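Local coordinates for isochorismatase family protein (PDB 2A67), which belongs to the isochorismatase family and is probably a hydrolase, although its substrate is not known, at residues 77-82 and 88-93; 118-123 and 154-159; 14-19 and 55-60; 3-8 and 34-39. All coordinates share one frame; numbering follows the deposited sequence.

In the fold
All four contacts belong to one isochorismatase-type domain with a parallel sheet at its centre. Contacts 4 and 1 both reach that sheet: contact 4 lays helix 26-42 on strand 5-10, and contact 1 binds strand 77-81 to the lead-in of helix 92-98. Their centres are about 18 Å apart, and they touch through L8 and L92. Contact 2 pairs helices 111-125 and 146-157 and meets contact 4 where T118 packs on L8. Contact 3 joins two loops, about 26 Å between centres from contact 2, and touches contact 1 where F59 packs on R80. Along the sequence contacts 3 and 4 interleave; contacts 1 and 2 follow. Sheet, flanking helices and loop rim are thus tied together.

Contact 1. Residues 77-82 and 88-93; sequences FFIRKT and YQTNLN
The side chain of I79 lies over the turn that starts helix 92-98, its CD1 3.9 Å from the backbone N of L92. I79 CG1 meets L92 CD1 at 4.1 Å, the two side chains crossing at about a right angle. The other branch, CG2, is anti to the backbone N (CG1 has chi1 -62°) and comes to T90 CB at 3.9 Å. One isoleucine therefore covers both the turn and the first helical residue.

T90 presents its methyl to the strand: CG2 sits 3.5 Å from R80 O and 3.8 Å from K81 CB. Its hydroxyl is turned back on its own chain, where OG1 accepts from L92 N at 3.1 Å in a nearly straight bond (163° at the hydrogen), forming an ST turn; OG1 also bonds to A86 O. K81 gives the contact little more than CB, because its chain leads away to a salt bridge with D11 and a bond to H83 O. That Lys-Asp pair is consistent with the Asp-Lys-Cys site of this hydrolase family.

No direct hydrogen bond joins the segments; water does the bridging. One molecule donates to R80 O at 2.7 Å and accepts from N91 N at 3.3 Å, while a second lies between T82 N and Y88 O. The chemistry is thus divided: methyl groups close the buried end around I79, whereas the backbone polar groups of R80 and N91 are bridged by water, with water also lying between T82 and Y88, which implies that the two chains are held together without strand-like pairing.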
loop_
_atom_site.group_PDB
_atom_site.type_symbol
_atom_site.label_atom_id
_atom_site.label_comp_id
_atom_site.label_asym_id
_atom_site.label_seq_id
_atom_site.Cartn_x
_atom_site.Cartn_y
_atom_site.Cartn_z
ATOM N N PHE D 77 7.600 -2.105 23.230
ATOM C CA PHE D 77 8.401 -1.198 22.409
ATOM C C PHE D 77 7.433 -0.189 21.842
ATOM O O PHE D 77 6.236 -0.485 21.709
ATOM C CB PHE D 77 9.120 -1.946 21.279
ATOM C CG PHE D 77 10.140 -2.971 21.778
ATOM C CD1 PHE D 77 11.347 -2.552 22.369
ATOM C CD2 PHE D 77 9.883 -4.329 21.685
ATOM C CE1 PHE D 77 12.303 -3.505 22.848
ATOM C CE2 PHE D 77 10.825 -5.295 22.172
ATOM C CZ PHE D 77 12.035 -4.867 22.760
ATOM N N PHE D 78 7.936 1.014 21.567
ATOM C CA PHE D 78 7.087 2.112 21.108
ATOM C C PHE D 78 7.818 2.799 19.975
ATOM O O PHE D 78 9.024 3.126 20.094
ATOM C CB PHE D 78 6.813 3.104 22.268
ATOM C CG PHE D 78 6.039 2.475 23.398
ATOM C CD1 PHE D 78 4.669 2.444 23.363
ATOM C CD2 PHE D 78 6.703 1.853 24.467
ATOM C CE1 PHE D 78 3.944 1.845 24.412
ATOM C CE2 PHE D 78 5.990 1.235 25.513
ATOM C CZ PHE D 78 4.610 1.227 25.467
ATOM N N ILE D 79 7.096 2.992 18.873
ATOM C CA ILE D 79 7.655 3.676 17.723
ATOM C C ILE D 79 6.874 4.967 17.492
ATOM O O ILE D 79 5.657 4.910 17.447
ATOM C CB ILE D 79 7.526 2.784 16.474
ATOM C CG1 ILE D 79 8.329 1.476 16.698
ATOM C CG2 ILE D 79 8.030 3.488 15.197
ATOM C CD1 ILE D 79 9.811 1.689 16.571
ATOM N N ARG D 80 7.573 6.078 17.292
ATOM C CA ARG D 80 6.950 7.358 16.908
ATOM C C ARG D 80 6.932 7.438 15.385
ATOM O O ARG D 80 7.982 7.260 14.770
ATOM C CB ARG D 80 7.826 8.562 17.377
ATOM C CG ARG D 80 8.027 8.627 18.885
ATOM C CD ARG D 80 8.962 9.720 19.301
ATOM N NE ARG D 80 8.552 11.054 18.863
ATOM C CZ ARG D 80 9.245 12.130 19.162
ATOM N NH1 ARG D 80 10.353 11.974 19.866
ATOM N NH2 ARG D 80 8.856 13.361 18.750
ATOM N N LYS D 81 5.788 7.758 14.797
ATOM C CA LYS D 81 5.732 8.030 13.346
ATOM C C LYS D 81 4.976 9.332 13.060
ATOM O O LYS D 81 4.144 9.766 13.841
ATOM C CB LYS D 81 5.106 6.868 12.579
ATOM C CG LYS D 81 3.593 6.770 12.654
ATOM C CD LYS D 81 3.117 5.569 11.806
ATOM C CE LYS D 81 1.652 5.346 11.867
ATOM N NZ LYS D 81 0.933 6.439 11.107
ATOM N N THR D 82 5.290 9.911 11.909
ATOM C CA THR D 82 4.637 11.095 11.413
ATOM C C THR D 82 3.831 10.881 10.086
ATOM O O THR D 82 2.978 11.730 9.749
ATOM C CB THR D 82 5.681 12.205 11.280
ATOM O OG1 THR D 82 6.669 11.815 10.328
ATOM C CG2 THR D 82 6.393 12.423 12.616
ATOM N N TYR D 88 8.342 4.794 7.516
ATOM C CA TYR D 88 8.762 6.004 6.814
ATOM C C TYR D 88 9.342 6.973 7.834
ATOM O O TYR D 88 8.600 7.488 8.685
ATOM C CB TYR D 88 7.602 6.654 6.058
ATOM C CG TYR D 88 8.011 7.871 5.234
ATOM C CD1 TYR D 88 8.688 7.706 4.022
ATOM C CD2 TYR D 88 7.727 9.179 5.654
ATOM C CE1 TYR D 88 9.070 8.763 3.255
ATOM C CE2 TYR D 88 8.114 10.282 4.857
ATOM C CZ TYR D 88 8.789 10.044 3.667
ATOM O OH TYR D 88 9.181 11.065 2.837
ATOM N N GLN D 89 10.672 7.112 7.779
ATOM C CA GLN D 89 11.483 8.014 8.651
ATOM C C GLN D 89 11.417 7.644 10.137
ATOM O O GLN D 89 11.572 8.525 11.005
ATOM C CB GLN D 89 11.080 9.509 8.458
ATOM C CG GLN D 89 11.672 10.137 7.197
ATOM C CD GLN D 89 11.095 11.535 6.795
ATOM O OE1 GLN D 89 11.532 12.093 5.793
ATOM N NE2 GLN D 89 10.094 12.053 7.529
ATOM N N THR D 90 11.141 6.367 10.450
ATOM C CA THR D 90 11.104 5.893 11.840
ATOM C C THR D 90 12.262 4.931 12.159
ATOM O O THR D 90 13.081 4.587 11.286
ATOM C CB THR D 90 9.812 5.114 12.123
ATOM O OG1 THR D 90 9.880 3.853 11.422
ATOM C CG2 THR D 90 8.624 5.881 11.660
ATOM N N ASN D 91 12.288 4.526 13.430
ATOM C CA ASN D 91 13.214 3.544 13.941
ATOM C C ASN D 91 12.630 2.108 13.868
ATOM O O ASN D 91 13.161 1.206 14.491
ATOM C CB ASN D 91 13.587 3.891 15.393
ATOM C CG ASN D 91 14.387 5.189 15.512
ATOM O OD1 ASN D 91 15.026 5.637 14.558
ATOM N ND2 ASN D 91 14.363 5.792 16.693
ATOM N N LEU D 92 11.538 1.909 13.121
ATOM C CA LEU D 92 10.892 0.558 13.036
ATOM C C LEU D 92 11.794 -0.542 12.472
ATOM O O LEU D 92 11.958 -1.604 13.099
ATOM C CB LEU D 92 9.533 0.583 12.340
ATOM C CG LEU D 92 8.750 -0.778 12.412
ATOM C CD1 LEU D 92 8.782 -1.363 13.841
ATOM C CD2 LEU D 92 7.318 -0.597 11.873
ATOM N N ASN D 93 12.400 -0.305 11.309
ATOM C CA ASN D 93 13.214 -1.321 10.677
ATOM C C ASN D 93 14.414 -1.672 11.579
ATOM O O ASN D 93 14.740 -2.875 11.798
ATOM C CB ASN D 93 13.617 -0.835 9.304
ATOM C CG ASN D 93 13.983 -1.936 8.395
ATOM O OD1 ASN D 93 15.144 -2.026 7.964
ATOM N ND2 ASN D 93 13.025 -2.822 8.100
HETATM O O HOH W 1 10.517 6.424 15.388
HETATM O O HOH W 2 6.084 7.636 9.423
HETATM O O HOH W 3 8.244 9.448 10.929
#

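Contact 2. Residues 118-123 and 154-159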
loop_
_atom_site.group_PDB
_atom_site.type_symbol
_atom_site.label_atom_id
_atom_site.label_comp_id
_atom_site.label_asym_id
_atom_site.label_seq_id
_atom_site.Cartn_x
_atom_site.Cartn_y
_atom_site.Cartn_z
ATOM N N THR D 118 1.435 0.182 5.984
ATOM C CA THR D 118 2.470 -0.532 6.737
ATOM C C THR D 118 2.561 -2.070 6.296
ATOM O O THR D 118 3.642 -2.626 6.232
ATOM C CB THR D 118 2.179 -0.376 8.241
ATOM O OG1 THR D 118 2.130 1.055 8.532
ATOM C CG2 THR D 118 3.275 -1.076 9.121
ATOM N N ILE D 119 1.431 -2.652 5.928
ATOM C CA ILE D 119 1.331 -4.073 5.441
ATOM C C ILE D 119 2.044 -4.204 4.079
ATOM O O ILE D 119 2.938 -5.019 3.940
ATOM C CB ILE D 119 -0.127 -4.514 5.330
ATOM C CG1 ILE D 119 -0.699 -4.749 6.744
ATOM C CG2 ILE D 119 -0.265 -5.827 4.449
ATOM C CD1 ILE D 119 -2.239 -4.905 6.698
ATOM N N ARG D 120 1.711 -3.327 3.130
ATOM C CA ARG D 120 2.359 -3.293 1.794
ATOM C C ARG D 120 3.832 -3.003 1.912
ATOM O O ARG D 120 4.640 -3.672 1.263
ATOM C CB ARG D 120 1.682 -2.286 0.851
ATOM C CG ARG D 120 0.182 -2.604 0.710
ATOM C CD ARG D 120 -0.392 -2.112 -0.586
ATOM N NE ARG D 120 -1.850 -1.893 -0.427
ATOM C CZ ARG D 120 -2.761 -2.107 -1.376
ATOM N NH1 ARG D 120 -2.414 -2.564 -2.594
ATOM N NH2 ARG D 120 -4.045 -1.852 -1.112
HETATM N N MSE D 121 4.190 -2.068 2.790
HETATM C CA MSE D 121 5.613 -1.802 3.052
HETATM C C MSE D 121 6.372 -3.001 3.696
HETATM O O MSE D 121 7.463 -3.337 3.270
HETATM C CB MSE D 121 5.748 -0.524 3.912
HETATM C CG MSE D 121 7.158 -0.050 4.064
HETATM SE SE MSE D 121 7.941 0.792 2.410
HETATM C CE MSE D 121 6.624 1.154 1.637
ATOM N N ALA D 122 5.828 -3.542 4.772
ATOM C CA ALA D 122 6.465 -4.597 5.499
ATOM C C ALA D 122 6.630 -5.774 4.522
ATOM O O ALA D 122 7.684 -6.350 4.492
ATOM C CB ALA D 122 5.587 -5.010 6.659
ATOM N N HIS D 123 5.606 -6.108 3.742
ATOM C CA HIS D 123 5.730 -7.246 2.791
ATOM C C HIS D 123 6.875 -6.915 1.801
ATOM O O HIS D 123 7.765 -7.738 1.435
ATOM C CB HIS D 123 4.425 -7.417 2.001
ATOM C CG HIS D 123 4.584 -8.365 0.844
ATOM N ND1 HIS D 123 5.078 -7.979 -0.395
ATOM C CD2 HIS D 123 4.440 -9.711 0.794
ATOM C CE1 HIS D 123 5.160 -9.052 -1.177
ATOM N NE2 HIS D 123 4.795 -10.112 -0.472
ATOM N N GLU D 154 -9.083 -5.834 3.473
ATOM C CA GLU D 154 -8.767 -7.150 4.013
ATOM C C GLU D 154 -8.763 -8.201 2.929
ATOM O O GLU D 154 -7.936 -9.108 2.939
ATOM C CB GLU D 154 -9.705 -7.476 5.198
ATOM C CG GLU D 154 -9.327 -6.644 6.405
ATOM C CD GLU D 154 -10.020 -7.051 7.737
ATOM O OE1 GLU D 154 -10.841 -7.960 7.686
ATOM O OE2 GLU D 154 -9.781 -6.374 8.800
ATOM N N ALA D 155 -9.661 -8.072 1.952
ATOM C CA ALA D 155 -9.639 -9.010 0.806
ATOM C C ALA D 155 -8.401 -8.827 -0.070
ATOM O O ALA D 155 -7.865 -9.800 -0.625
ATOM C CB ALA D 155 -10.905 -8.885 -0.044
ATOM N N ILE D 156 -7.939 -7.585 -0.217
ATOM C CA ILE D 156 -6.675 -7.367 -0.947
ATOM C C ILE D 156 -5.469 -7.989 -0.197
ATOM O O ILE D 156 -4.589 -8.584 -0.802
ATOM C CB ILE D 156 -6.386 -5.871 -1.124
ATOM C CG1 ILE D 156 -7.465 -5.192 -2.006
ATOM C CG2 ILE D 156 -4.969 -5.663 -1.732
ATOM C CD1 ILE D 156 -7.331 -3.658 -1.971
ATOM N N TRP D 157 -5.413 -7.820 1.115
ATOM C CA TRP D 157 -4.272 -8.290 1.878
ATOM C C TRP D 157 -4.188 -9.839 1.935
ATOM O O TRP D 157 -3.095 -10.382 1.884
ATOM C CB TRP D 157 -4.343 -7.789 3.306
ATOM C CG TRP D 157 -4.495 -6.248 3.429
ATOM C CD1 TRP D 157 -4.072 -5.252 2.544
ATOM C CD2 TRP D 157 -5.036 -5.586 4.552
ATOM N NE1 TRP D 157 -4.404 -3.995 3.066
ATOM C CE2 TRP D 157 -4.946 -4.175 4.313
ATOM C CE3 TRP D 157 -5.606 -6.046 5.753
ATOM C CZ2 TRP D 157 -5.448 -3.219 5.211
ATOM C CZ3 TRP D 157 -6.089 -5.100 6.676
ATOM C CH2 TRP D 157 -5.992 -3.654 6.382
ATOM N N ALA D 158 -5.320 -10.503 2.029
ATOM C CA ALA D 158 -5.341 -11.977 2.242
ATOM C C ALA D 158 -4.570 -12.660 1.145
ATOM O O ALA D 158 -4.892 -12.506 -0.045
ATOM C CB ALA D 158 -6.766 -12.483 2.278
ATOM N N GLY D 159 -3.510 -13.367 1.526
ATOM C CA GLY D 159 -2.786 -14.171 0.546
ATOM C C GLY D 159 -1.726 -13.376 -0.199
ATOM O O GLY D 159 -0.573 -13.811 -0.337
#
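I119 is the first residue of 118-123 to reach across, and it does so with a single methyl. CD1 stands 3.5 Å from the centroid of the W157 six-membered ring and 9° off its normal, a CH-pi contact over the face. The nearest ring atom is CD2, 3.6 Å from I119 CD1. An extended chi2 (168°) carries the methyl out to the indole, and the side chains cross at about a right angle. I119 thus caps one ring face centrally, while the opposite face meets the backbone of its own helix, at E154 N, only near the rim.

R120 follows, with a chain extended from CG to NE. Its NH2 approaches I156 CD1 at 3.8 Å and I156 CG2 at 4.0 Å, meeting the isoleucine obliquely. The charged end is directed elsewhere: NE forms salt bridges with D116 of its own chain and with D116 of the second subunit, and NH1 bonds to T117 OG1 and E112 O of that subunit. D116 of the same chain also accepts from W157 NE1, which fixes the rotation of the indole and couples it to the arginine.

F113 of the second subunit packs on both R120 and I156. This is helix-to-helix packing, apolar at I119 and W157 and mixed at R120 and I156, on one face of the parallel sheet in an alpha/beta/alpha sandwich, merging at its polar end with a dimer interface.

Contact 3. Residues 14-19 and 55-60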
loop_
_atom_site.group_PDB
_atom_site.type_symbol
_atom_site.label_atom_id
_atom_site.label_comp_id
_atom_site.label_asym_id
_atom_site.label_seq_id
_atom_site.Cartn_x
_atom_site.Cartn_y
_atom_site.Cartn_z
ATOM N N LYS D 14 -6.273 7.521 21.520
ATOM C CA LYS D 14 -7.571 8.102 21.902
ATOM C C LYS D 14 -8.126 9.070 20.853
ATOM O O LYS D 14 -9.292 8.968 20.467
ATOM C CB LYS D 14 -7.462 8.794 23.255
ATOM C CG LYS D 14 -6.860 7.919 24.344
ATOM C CD LYS D 14 -6.871 8.687 25.662
ATOM C CE LYS D 14 -5.676 8.378 26.531
ATOM N NZ LYS D 14 -5.325 9.663 27.288
ATOM N N GLY D 15 -7.267 9.943 20.341
ATOM C CA GLY D 15 -7.710 11.007 19.438
ATOM C C GLY D 15 -7.936 10.673 17.975
ATOM O O GLY D 15 -8.009 11.578 17.153
ATOM N N ILE D 16 -8.079 9.391 17.622
ATOM C CA ILE D 16 -8.375 9.049 16.210
ATOM C C ILE D 16 -9.821 9.170 15.588
ATOM O O ILE D 16 -9.911 9.611 14.443
ATOM C CB ILE D 16 -7.696 7.702 15.744
ATOM C CG1 ILE D 16 -6.231 7.925 15.369
ATOM C CG2 ILE D 16 -8.298 7.188 14.432
ATOM C CD1 ILE D 16 -5.254 7.292 16.239
ATOM N N GLU D 17 -10.963 8.864 16.205
ATOM C CA GLU D 17 -11.572 9.232 17.490
ATOM C C GLU D 17 -11.860 10.674 17.967
ATOM O O GLU D 17 -11.153 11.246 18.790
ATOM C CB GLU D 17 -11.563 8.145 18.535
ATOM C CG GLU D 17 -12.410 7.042 17.977
ATOM C CD GLU D 17 -13.126 6.217 19.000
ATOM O OE1 GLU D 17 -12.795 6.324 20.213
ATOM O OE2 GLU D 17 -14.025 5.450 18.559
ATOM N N SER D 18 -12.949 11.209 17.411
ATOM C CA SER D 18 -13.615 12.427 17.867
ATOM C C SER D 18 -15.061 12.076 18.301
ATOM O O SER D 18 -15.558 10.977 17.991
ATOM C CB SER D 18 -13.640 13.449 16.717
ATOM O OG SER D 18 -14.773 13.251 15.875
ATOM N N PRO D 19 -15.747 12.991 19.029
ATOM C CA PRO D 19 -17.189 12.822 19.289
ATOM C C PRO D 19 -18.063 12.463 18.067
ATOM O O PRO D 19 -18.914 11.568 18.170
ATOM C CB PRO D 19 -17.608 14.184 19.873
ATOM C CG PRO D 19 -16.399 15.111 19.659
ATOM C CD PRO D 19 -15.227 14.195 19.702
ATOM N N THR D 55 0.059 17.828 14.114
ATOM C CA THR D 55 -0.436 19.024 14.796
ATOM C C THR D 55 -1.743 18.734 15.556
ATOM O O THR D 55 -1.909 19.209 16.679
ATOM C CB THR D 55 -0.560 20.237 13.856
ATOM O OG1 THR D 55 -1.110 19.811 12.609
ATOM C CG2 THR D 55 0.817 20.884 13.612
ATOM N N GLU D 56 -2.649 17.929 14.998
ATOM C CA GLU D 56 -3.891 17.670 15.754
ATOM C C GLU D 56 -3.864 16.361 16.591
ATOM O O GLU D 56 -4.891 15.941 17.151
ATOM C CB GLU D 56 -5.170 17.785 14.883
ATOM C CG GLU D 56 -5.225 18.958 13.887
ATOM C CD GLU D 56 -5.797 20.256 14.462
ATOM O OE1 GLU D 56 -5.991 21.209 13.662
ATOM O OE2 GLU D 56 -6.061 20.331 15.692
ATOM N N LEU D 57 -2.674 15.776 16.767
ATOM C CA LEU D 57 -2.446 14.654 17.687
ATOM C C LEU D 57 -1.052 14.868 18.277
ATOM O O LEU D 57 -0.119 14.154 17.911
ATOM C CB LEU D 57 -2.473 13.334 16.908
ATOM C CG LEU D 57 -2.842 12.024 17.591
ATOM C CD1 LEU D 57 -4.154 12.104 18.338
ATOM C CD2 LEU D 57 -2.910 10.937 16.541
ATOM N N PRO D 58 -0.878 15.963 19.059
ATOM C CA PRO D 58 0.464 16.411 19.452
ATOM C C PRO D 58 1.154 15.386 20.325
ATOM O O PRO D 58 0.498 14.768 21.142
ATOM C CB PRO D 58 0.197 17.698 20.263
ATOM C CG PRO D 58 -1.137 18.144 19.839
ATOM C CD PRO D 58 -1.911 16.889 19.565
ATOM N N PHE D 59 2.470 15.281 20.171
ATOM C CA PHE D 59 3.262 14.203 20.779
ATOM C C PHE D 59 3.165 14.299 22.311
ATOM O O PHE D 59 3.401 15.376 22.876
ATOM C CB PHE D 59 4.747 14.303 20.414
ATOM C CG PHE D 59 5.594 13.314 21.195
ATOM C CD1 PHE D 59 5.641 11.964 20.813
ATOM C CD2 PHE D 59 6.299 13.713 22.337
ATOM C CE1 PHE D 59 6.387 11.039 21.573
ATOM C CE2 PHE D 59 7.027 12.786 23.085
ATOM C CZ PHE D 59 7.081 11.448 22.676
ATOM N N GLY D 60 2.855 13.184 22.959
ATOM C CA GLY D 60 2.779 13.127 24.415
ATOM C C GLY D 60 1.479 13.662 25.004
ATOM O O GLY D 60 1.261 13.525 26.216
#
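Apolar contact is what joins these two loops, and L57 supplies it from one side. Its CD1 methyl comes down on the backbone of G15, 3.9 Å from CA and 4.1 Å from the carbonyl C of G15. With no side chain on G15, the methyl can settle directly against the main chain. The second branch of the same leucine, CD2, faces I16, where the terminal CD1 is 4.3 Å away, a looser touch between methyl groups. The leucine spans both residues because CG lies anti to its backbone N (chi1 -154°), sending the forked end across the gap. The bond from CA of I16 runs past the other loop, but the end of its side chain swings in to meet L57.

Hydrogen bonding plays no direct part between 14-19 and 55-60. Polar links run instead through the following residues of the second loop: the backbones of K14 and G15 pair with Q65 and S63, and K14 NZ bonds to Q65 OE1 and D62 O. L57 also rests on Q13 and S63, which enclose it further.

Both segments are irregular. Residues 14-19 connect strand 5-10 to helix 26-42, and residues 55-60 come after strand 47-52 on the way to strand 77-81. Since strands 5-10 and 47-52 are adjacent and parallel, the contact brings together the loops that leave their C-terminal ends, at the rim of the sheet.

Contact 4. Residues 3-8 and 34-39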
loop_
_atom_site.group_PDB
_atom_site.type_symbol
_atom_site.label_atom_id
_atom_site.label_comp_id
_atom_site.label_asym_id
_atom_site.label_seq_id
_atom_site.Cartn_x
_atom_site.Cartn_y
_atom_site.Cartn_z
ATOM N N LYS D 3 8.543 -17.759 17.342
ATOM C CA LYS D 3 9.891 -17.196 17.430
ATOM C C LYS D 3 10.144 -16.195 16.291
ATOM O O LYS D 3 9.570 -16.335 15.218
ATOM C CB LYS D 3 10.951 -18.314 17.429
ATOM C CG LYS D 3 11.528 -18.572 18.872
ATOM C CD LYS D 3 12.133 -19.999 19.048
ATOM C CE LYS D 3 12.445 -20.306 20.537
ATOM N NZ LYS D 3 13.475 -21.411 20.667
ATOM N N ASN D 4 11.010 -15.211 16.541
ATOM C CA ASN D 4 11.336 -14.139 15.567
ATOM C C ASN D 4 10.066 -13.477 15.070
ATOM O O ASN D 4 9.887 -13.230 13.884
ATOM C CB ASN D 4 12.175 -14.721 14.406
ATOM C CG ASN D 4 13.421 -15.495 14.902
ATOM O OD1 ASN D 4 13.506 -16.709 14.769
ATOM N ND2 ASN D 4 14.375 -14.784 15.464
ATOM N N ARG D 5 9.171 -13.216 15.993
ATOM C CA ARG D 5 7.802 -12.780 15.653
ATOM C C ARG D 5 7.390 -11.673 16.602
ATOM O O ARG D 5 7.602 -11.817 17.821
ATOM C CB ARG D 5 6.803 -13.974 15.765
ATOM C CG ARG D 5 5.351 -13.615 15.307
ATOM C CD ARG D 5 4.547 -14.941 15.256
ATOM N NE ARG D 5 3.103 -14.729 15.413
ATOM C CZ ARG D 5 2.165 -15.639 15.168
ATOM N NH1 ARG D 5 2.507 -16.852 14.704
ATOM N NH2 ARG D 5 0.884 -15.325 15.362
ATOM N N ALA D 6 6.833 -10.558 16.048
ATOM C CA ALA D 6 6.351 -9.443 16.829
ATOM C C ALA D 6 4.911 -9.148 16.482
ATOM O O ALA D 6 4.460 -9.395 15.355
ATOM C CB ALA D 6 7.195 -8.151 16.553
ATOM N N LEU D 7 4.212 -8.609 17.464
ATOM C CA LEU D 7 2.899 -8.053 17.298
ATOM C C LEU D 7 3.071 -6.517 17.086
ATOM O O LEU D 7 3.639 -5.817 17.943
ATOM C CB LEU D 7 2.106 -8.289 18.561
ATOM C CG LEU D 7 0.609 -7.972 18.597
ATOM C CD1 LEU D 7 -0.179 -8.817 17.547
ATOM C CD2 LEU D 7 0.074 -8.232 19.999
ATOM N N LEU D 8 2.581 -6.023 15.944
ATOM C CA LEU D 8 2.748 -4.652 15.575
ATOM C C LEU D 8 1.373 -3.964 15.601
ATOM O O LEU D 8 0.504 -4.271 14.761
ATOM C CB LEU D 8 3.425 -4.555 14.199
ATOM C CG LEU D 8 3.744 -3.115 13.684
ATOM C CD1 LEU D 8 4.809 -2.491 14.618
ATOM C CD2 LEU D 8 4.248 -3.213 12.239
ATOM N N ASN D 34 -6.160 -7.154 22.857
ATOM C CA ASN D 34 -5.723 -7.581 24.189
ATOM C C ASN D 34 -5.498 -9.128 24.322
ATOM O O ASN D 34 -4.571 -9.556 25.013
ATOM C CB ASN D 34 -6.712 -7.127 25.228
ATOM C CG ASN D 34 -6.462 -5.690 25.691
ATOM O OD1 ASN D 34 -7.319 -5.113 26.337
ATOM N ND2 ASN D 34 -5.287 -5.140 25.398
ATOM N N GLN D 35 -6.332 -9.937 23.669
ATOM C CA GLN D 35 -6.136 -11.416 23.659
ATOM C C GLN D 35 -4.810 -11.800 22.996
ATOM O O GLN D 35 -4.078 -12.676 23.494
ATOM C CB GLN D 35 -7.282 -12.143 22.955
ATOM C CG GLN D 35 -8.604 -12.144 23.701
ATOM C CD GLN D 35 -9.594 -13.163 23.145
ATOM O OE1 GLN D 35 -10.213 -13.946 23.924
ATOM N NE2 GLN D 35 -9.719 -13.225 21.798
ATOM N N ARG D 36 -4.476 -11.122 21.896
ATOM C CA ARG D 36 -3.195 -11.372 21.225
ATOM C C ARG D 36 -2.042 -10.925 22.078
ATOM O O ARG D 36 -1.042 -11.607 22.169
ATOM C CB ARG D 36 -3.141 -10.688 19.848
ATOM C CG ARG D 36 -4.297 -11.042 18.937
ATOM C CD ARG D 36 -4.336 -12.604 18.781
ATOM N NE ARG D 36 -3.088 -13.086 18.177
ATOM C CZ ARG D 36 -2.608 -14.315 18.330
ATOM N NH1 ARG D 36 -3.240 -15.177 19.116
ATOM N NH2 ARG D 36 -1.501 -14.673 17.713
ATOM N N ILE D 37 -2.148 -9.713 22.645
ATOM C CA ILE D 37 -1.152 -9.207 23.590
ATOM C C ILE D 37 -0.844 -10.281 24.622
ATOM O O ILE D 37 0.309 -10.568 24.902
ATOM C CB ILE D 37 -1.656 -7.895 24.277
ATOM C CG1 ILE D 37 -1.508 -6.730 23.272
ATOM C CG2 ILE D 37 -0.885 -7.608 25.567
ATOM C CD1 ILE D 37 -2.106 -5.381 23.790
ATOM N N ALA D 38 -1.887 -10.834 25.217
ATOM C CA ALA D 38 -1.711 -11.814 26.270
ATOM C C ALA D 38 -0.918 -13.040 25.763
ATOM O O ALA D 38 0.002 -13.489 26.431
ATOM C CB ALA D 38 -3.090 -12.208 26.896
ATOM N N VAL D 39 -1.178 -13.493 24.545
ATOM C CA VAL D 39 -0.399 -14.640 23.962
ATOM C C VAL D 39 1.083 -14.242 23.759
ATOM O O VAL D 39 1.997 -14.997 24.038
ATOM C CB VAL D 39 -0.984 -15.063 22.599
ATOM C CG1 VAL D 39 -0.051 -15.990 21.820
ATOM C CG2 VAL D 39 -2.409 -15.655 22.729
#
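The guanidinium groups of R5 and R36 meet with their planes 48° apart, the R5 NH2 lying at the edge of the R36 group, near its plane. NH2 of R5 and NH2 of R36 are 3.4 Å apart, and the two side chains cross at about a right angle. Both cations gather round the carboxylate of E105, with R5 NH2 bridged to OE1 and R36 NE to OE2, so the shared anion probably offsets their charges. R5 reaches it on an extended chain and also donates from NE to Y40 OH; R36 arrives by bending at chi2 and chi3.

Beside this polar cluster L7 provides the apolar part. Its CD2 methyl lies 3.8 Å from the backbone N of I37, 3.9 Å from I37 CG1 and 4.0 Å from R36 CB, thus pressing on the helix backbone as well as on side chains.

Strand 5-8 and helix 34-39 run nearly antiparallel, at 154°, with axes 9.7 Å apart at closest approach. This is the first half of a beta-alpha-beta crossover, in which helix 26-42 runs back along strand 5-10 and the neighbouring parallel strand 47-52 completes the unit of the alpha/beta fold.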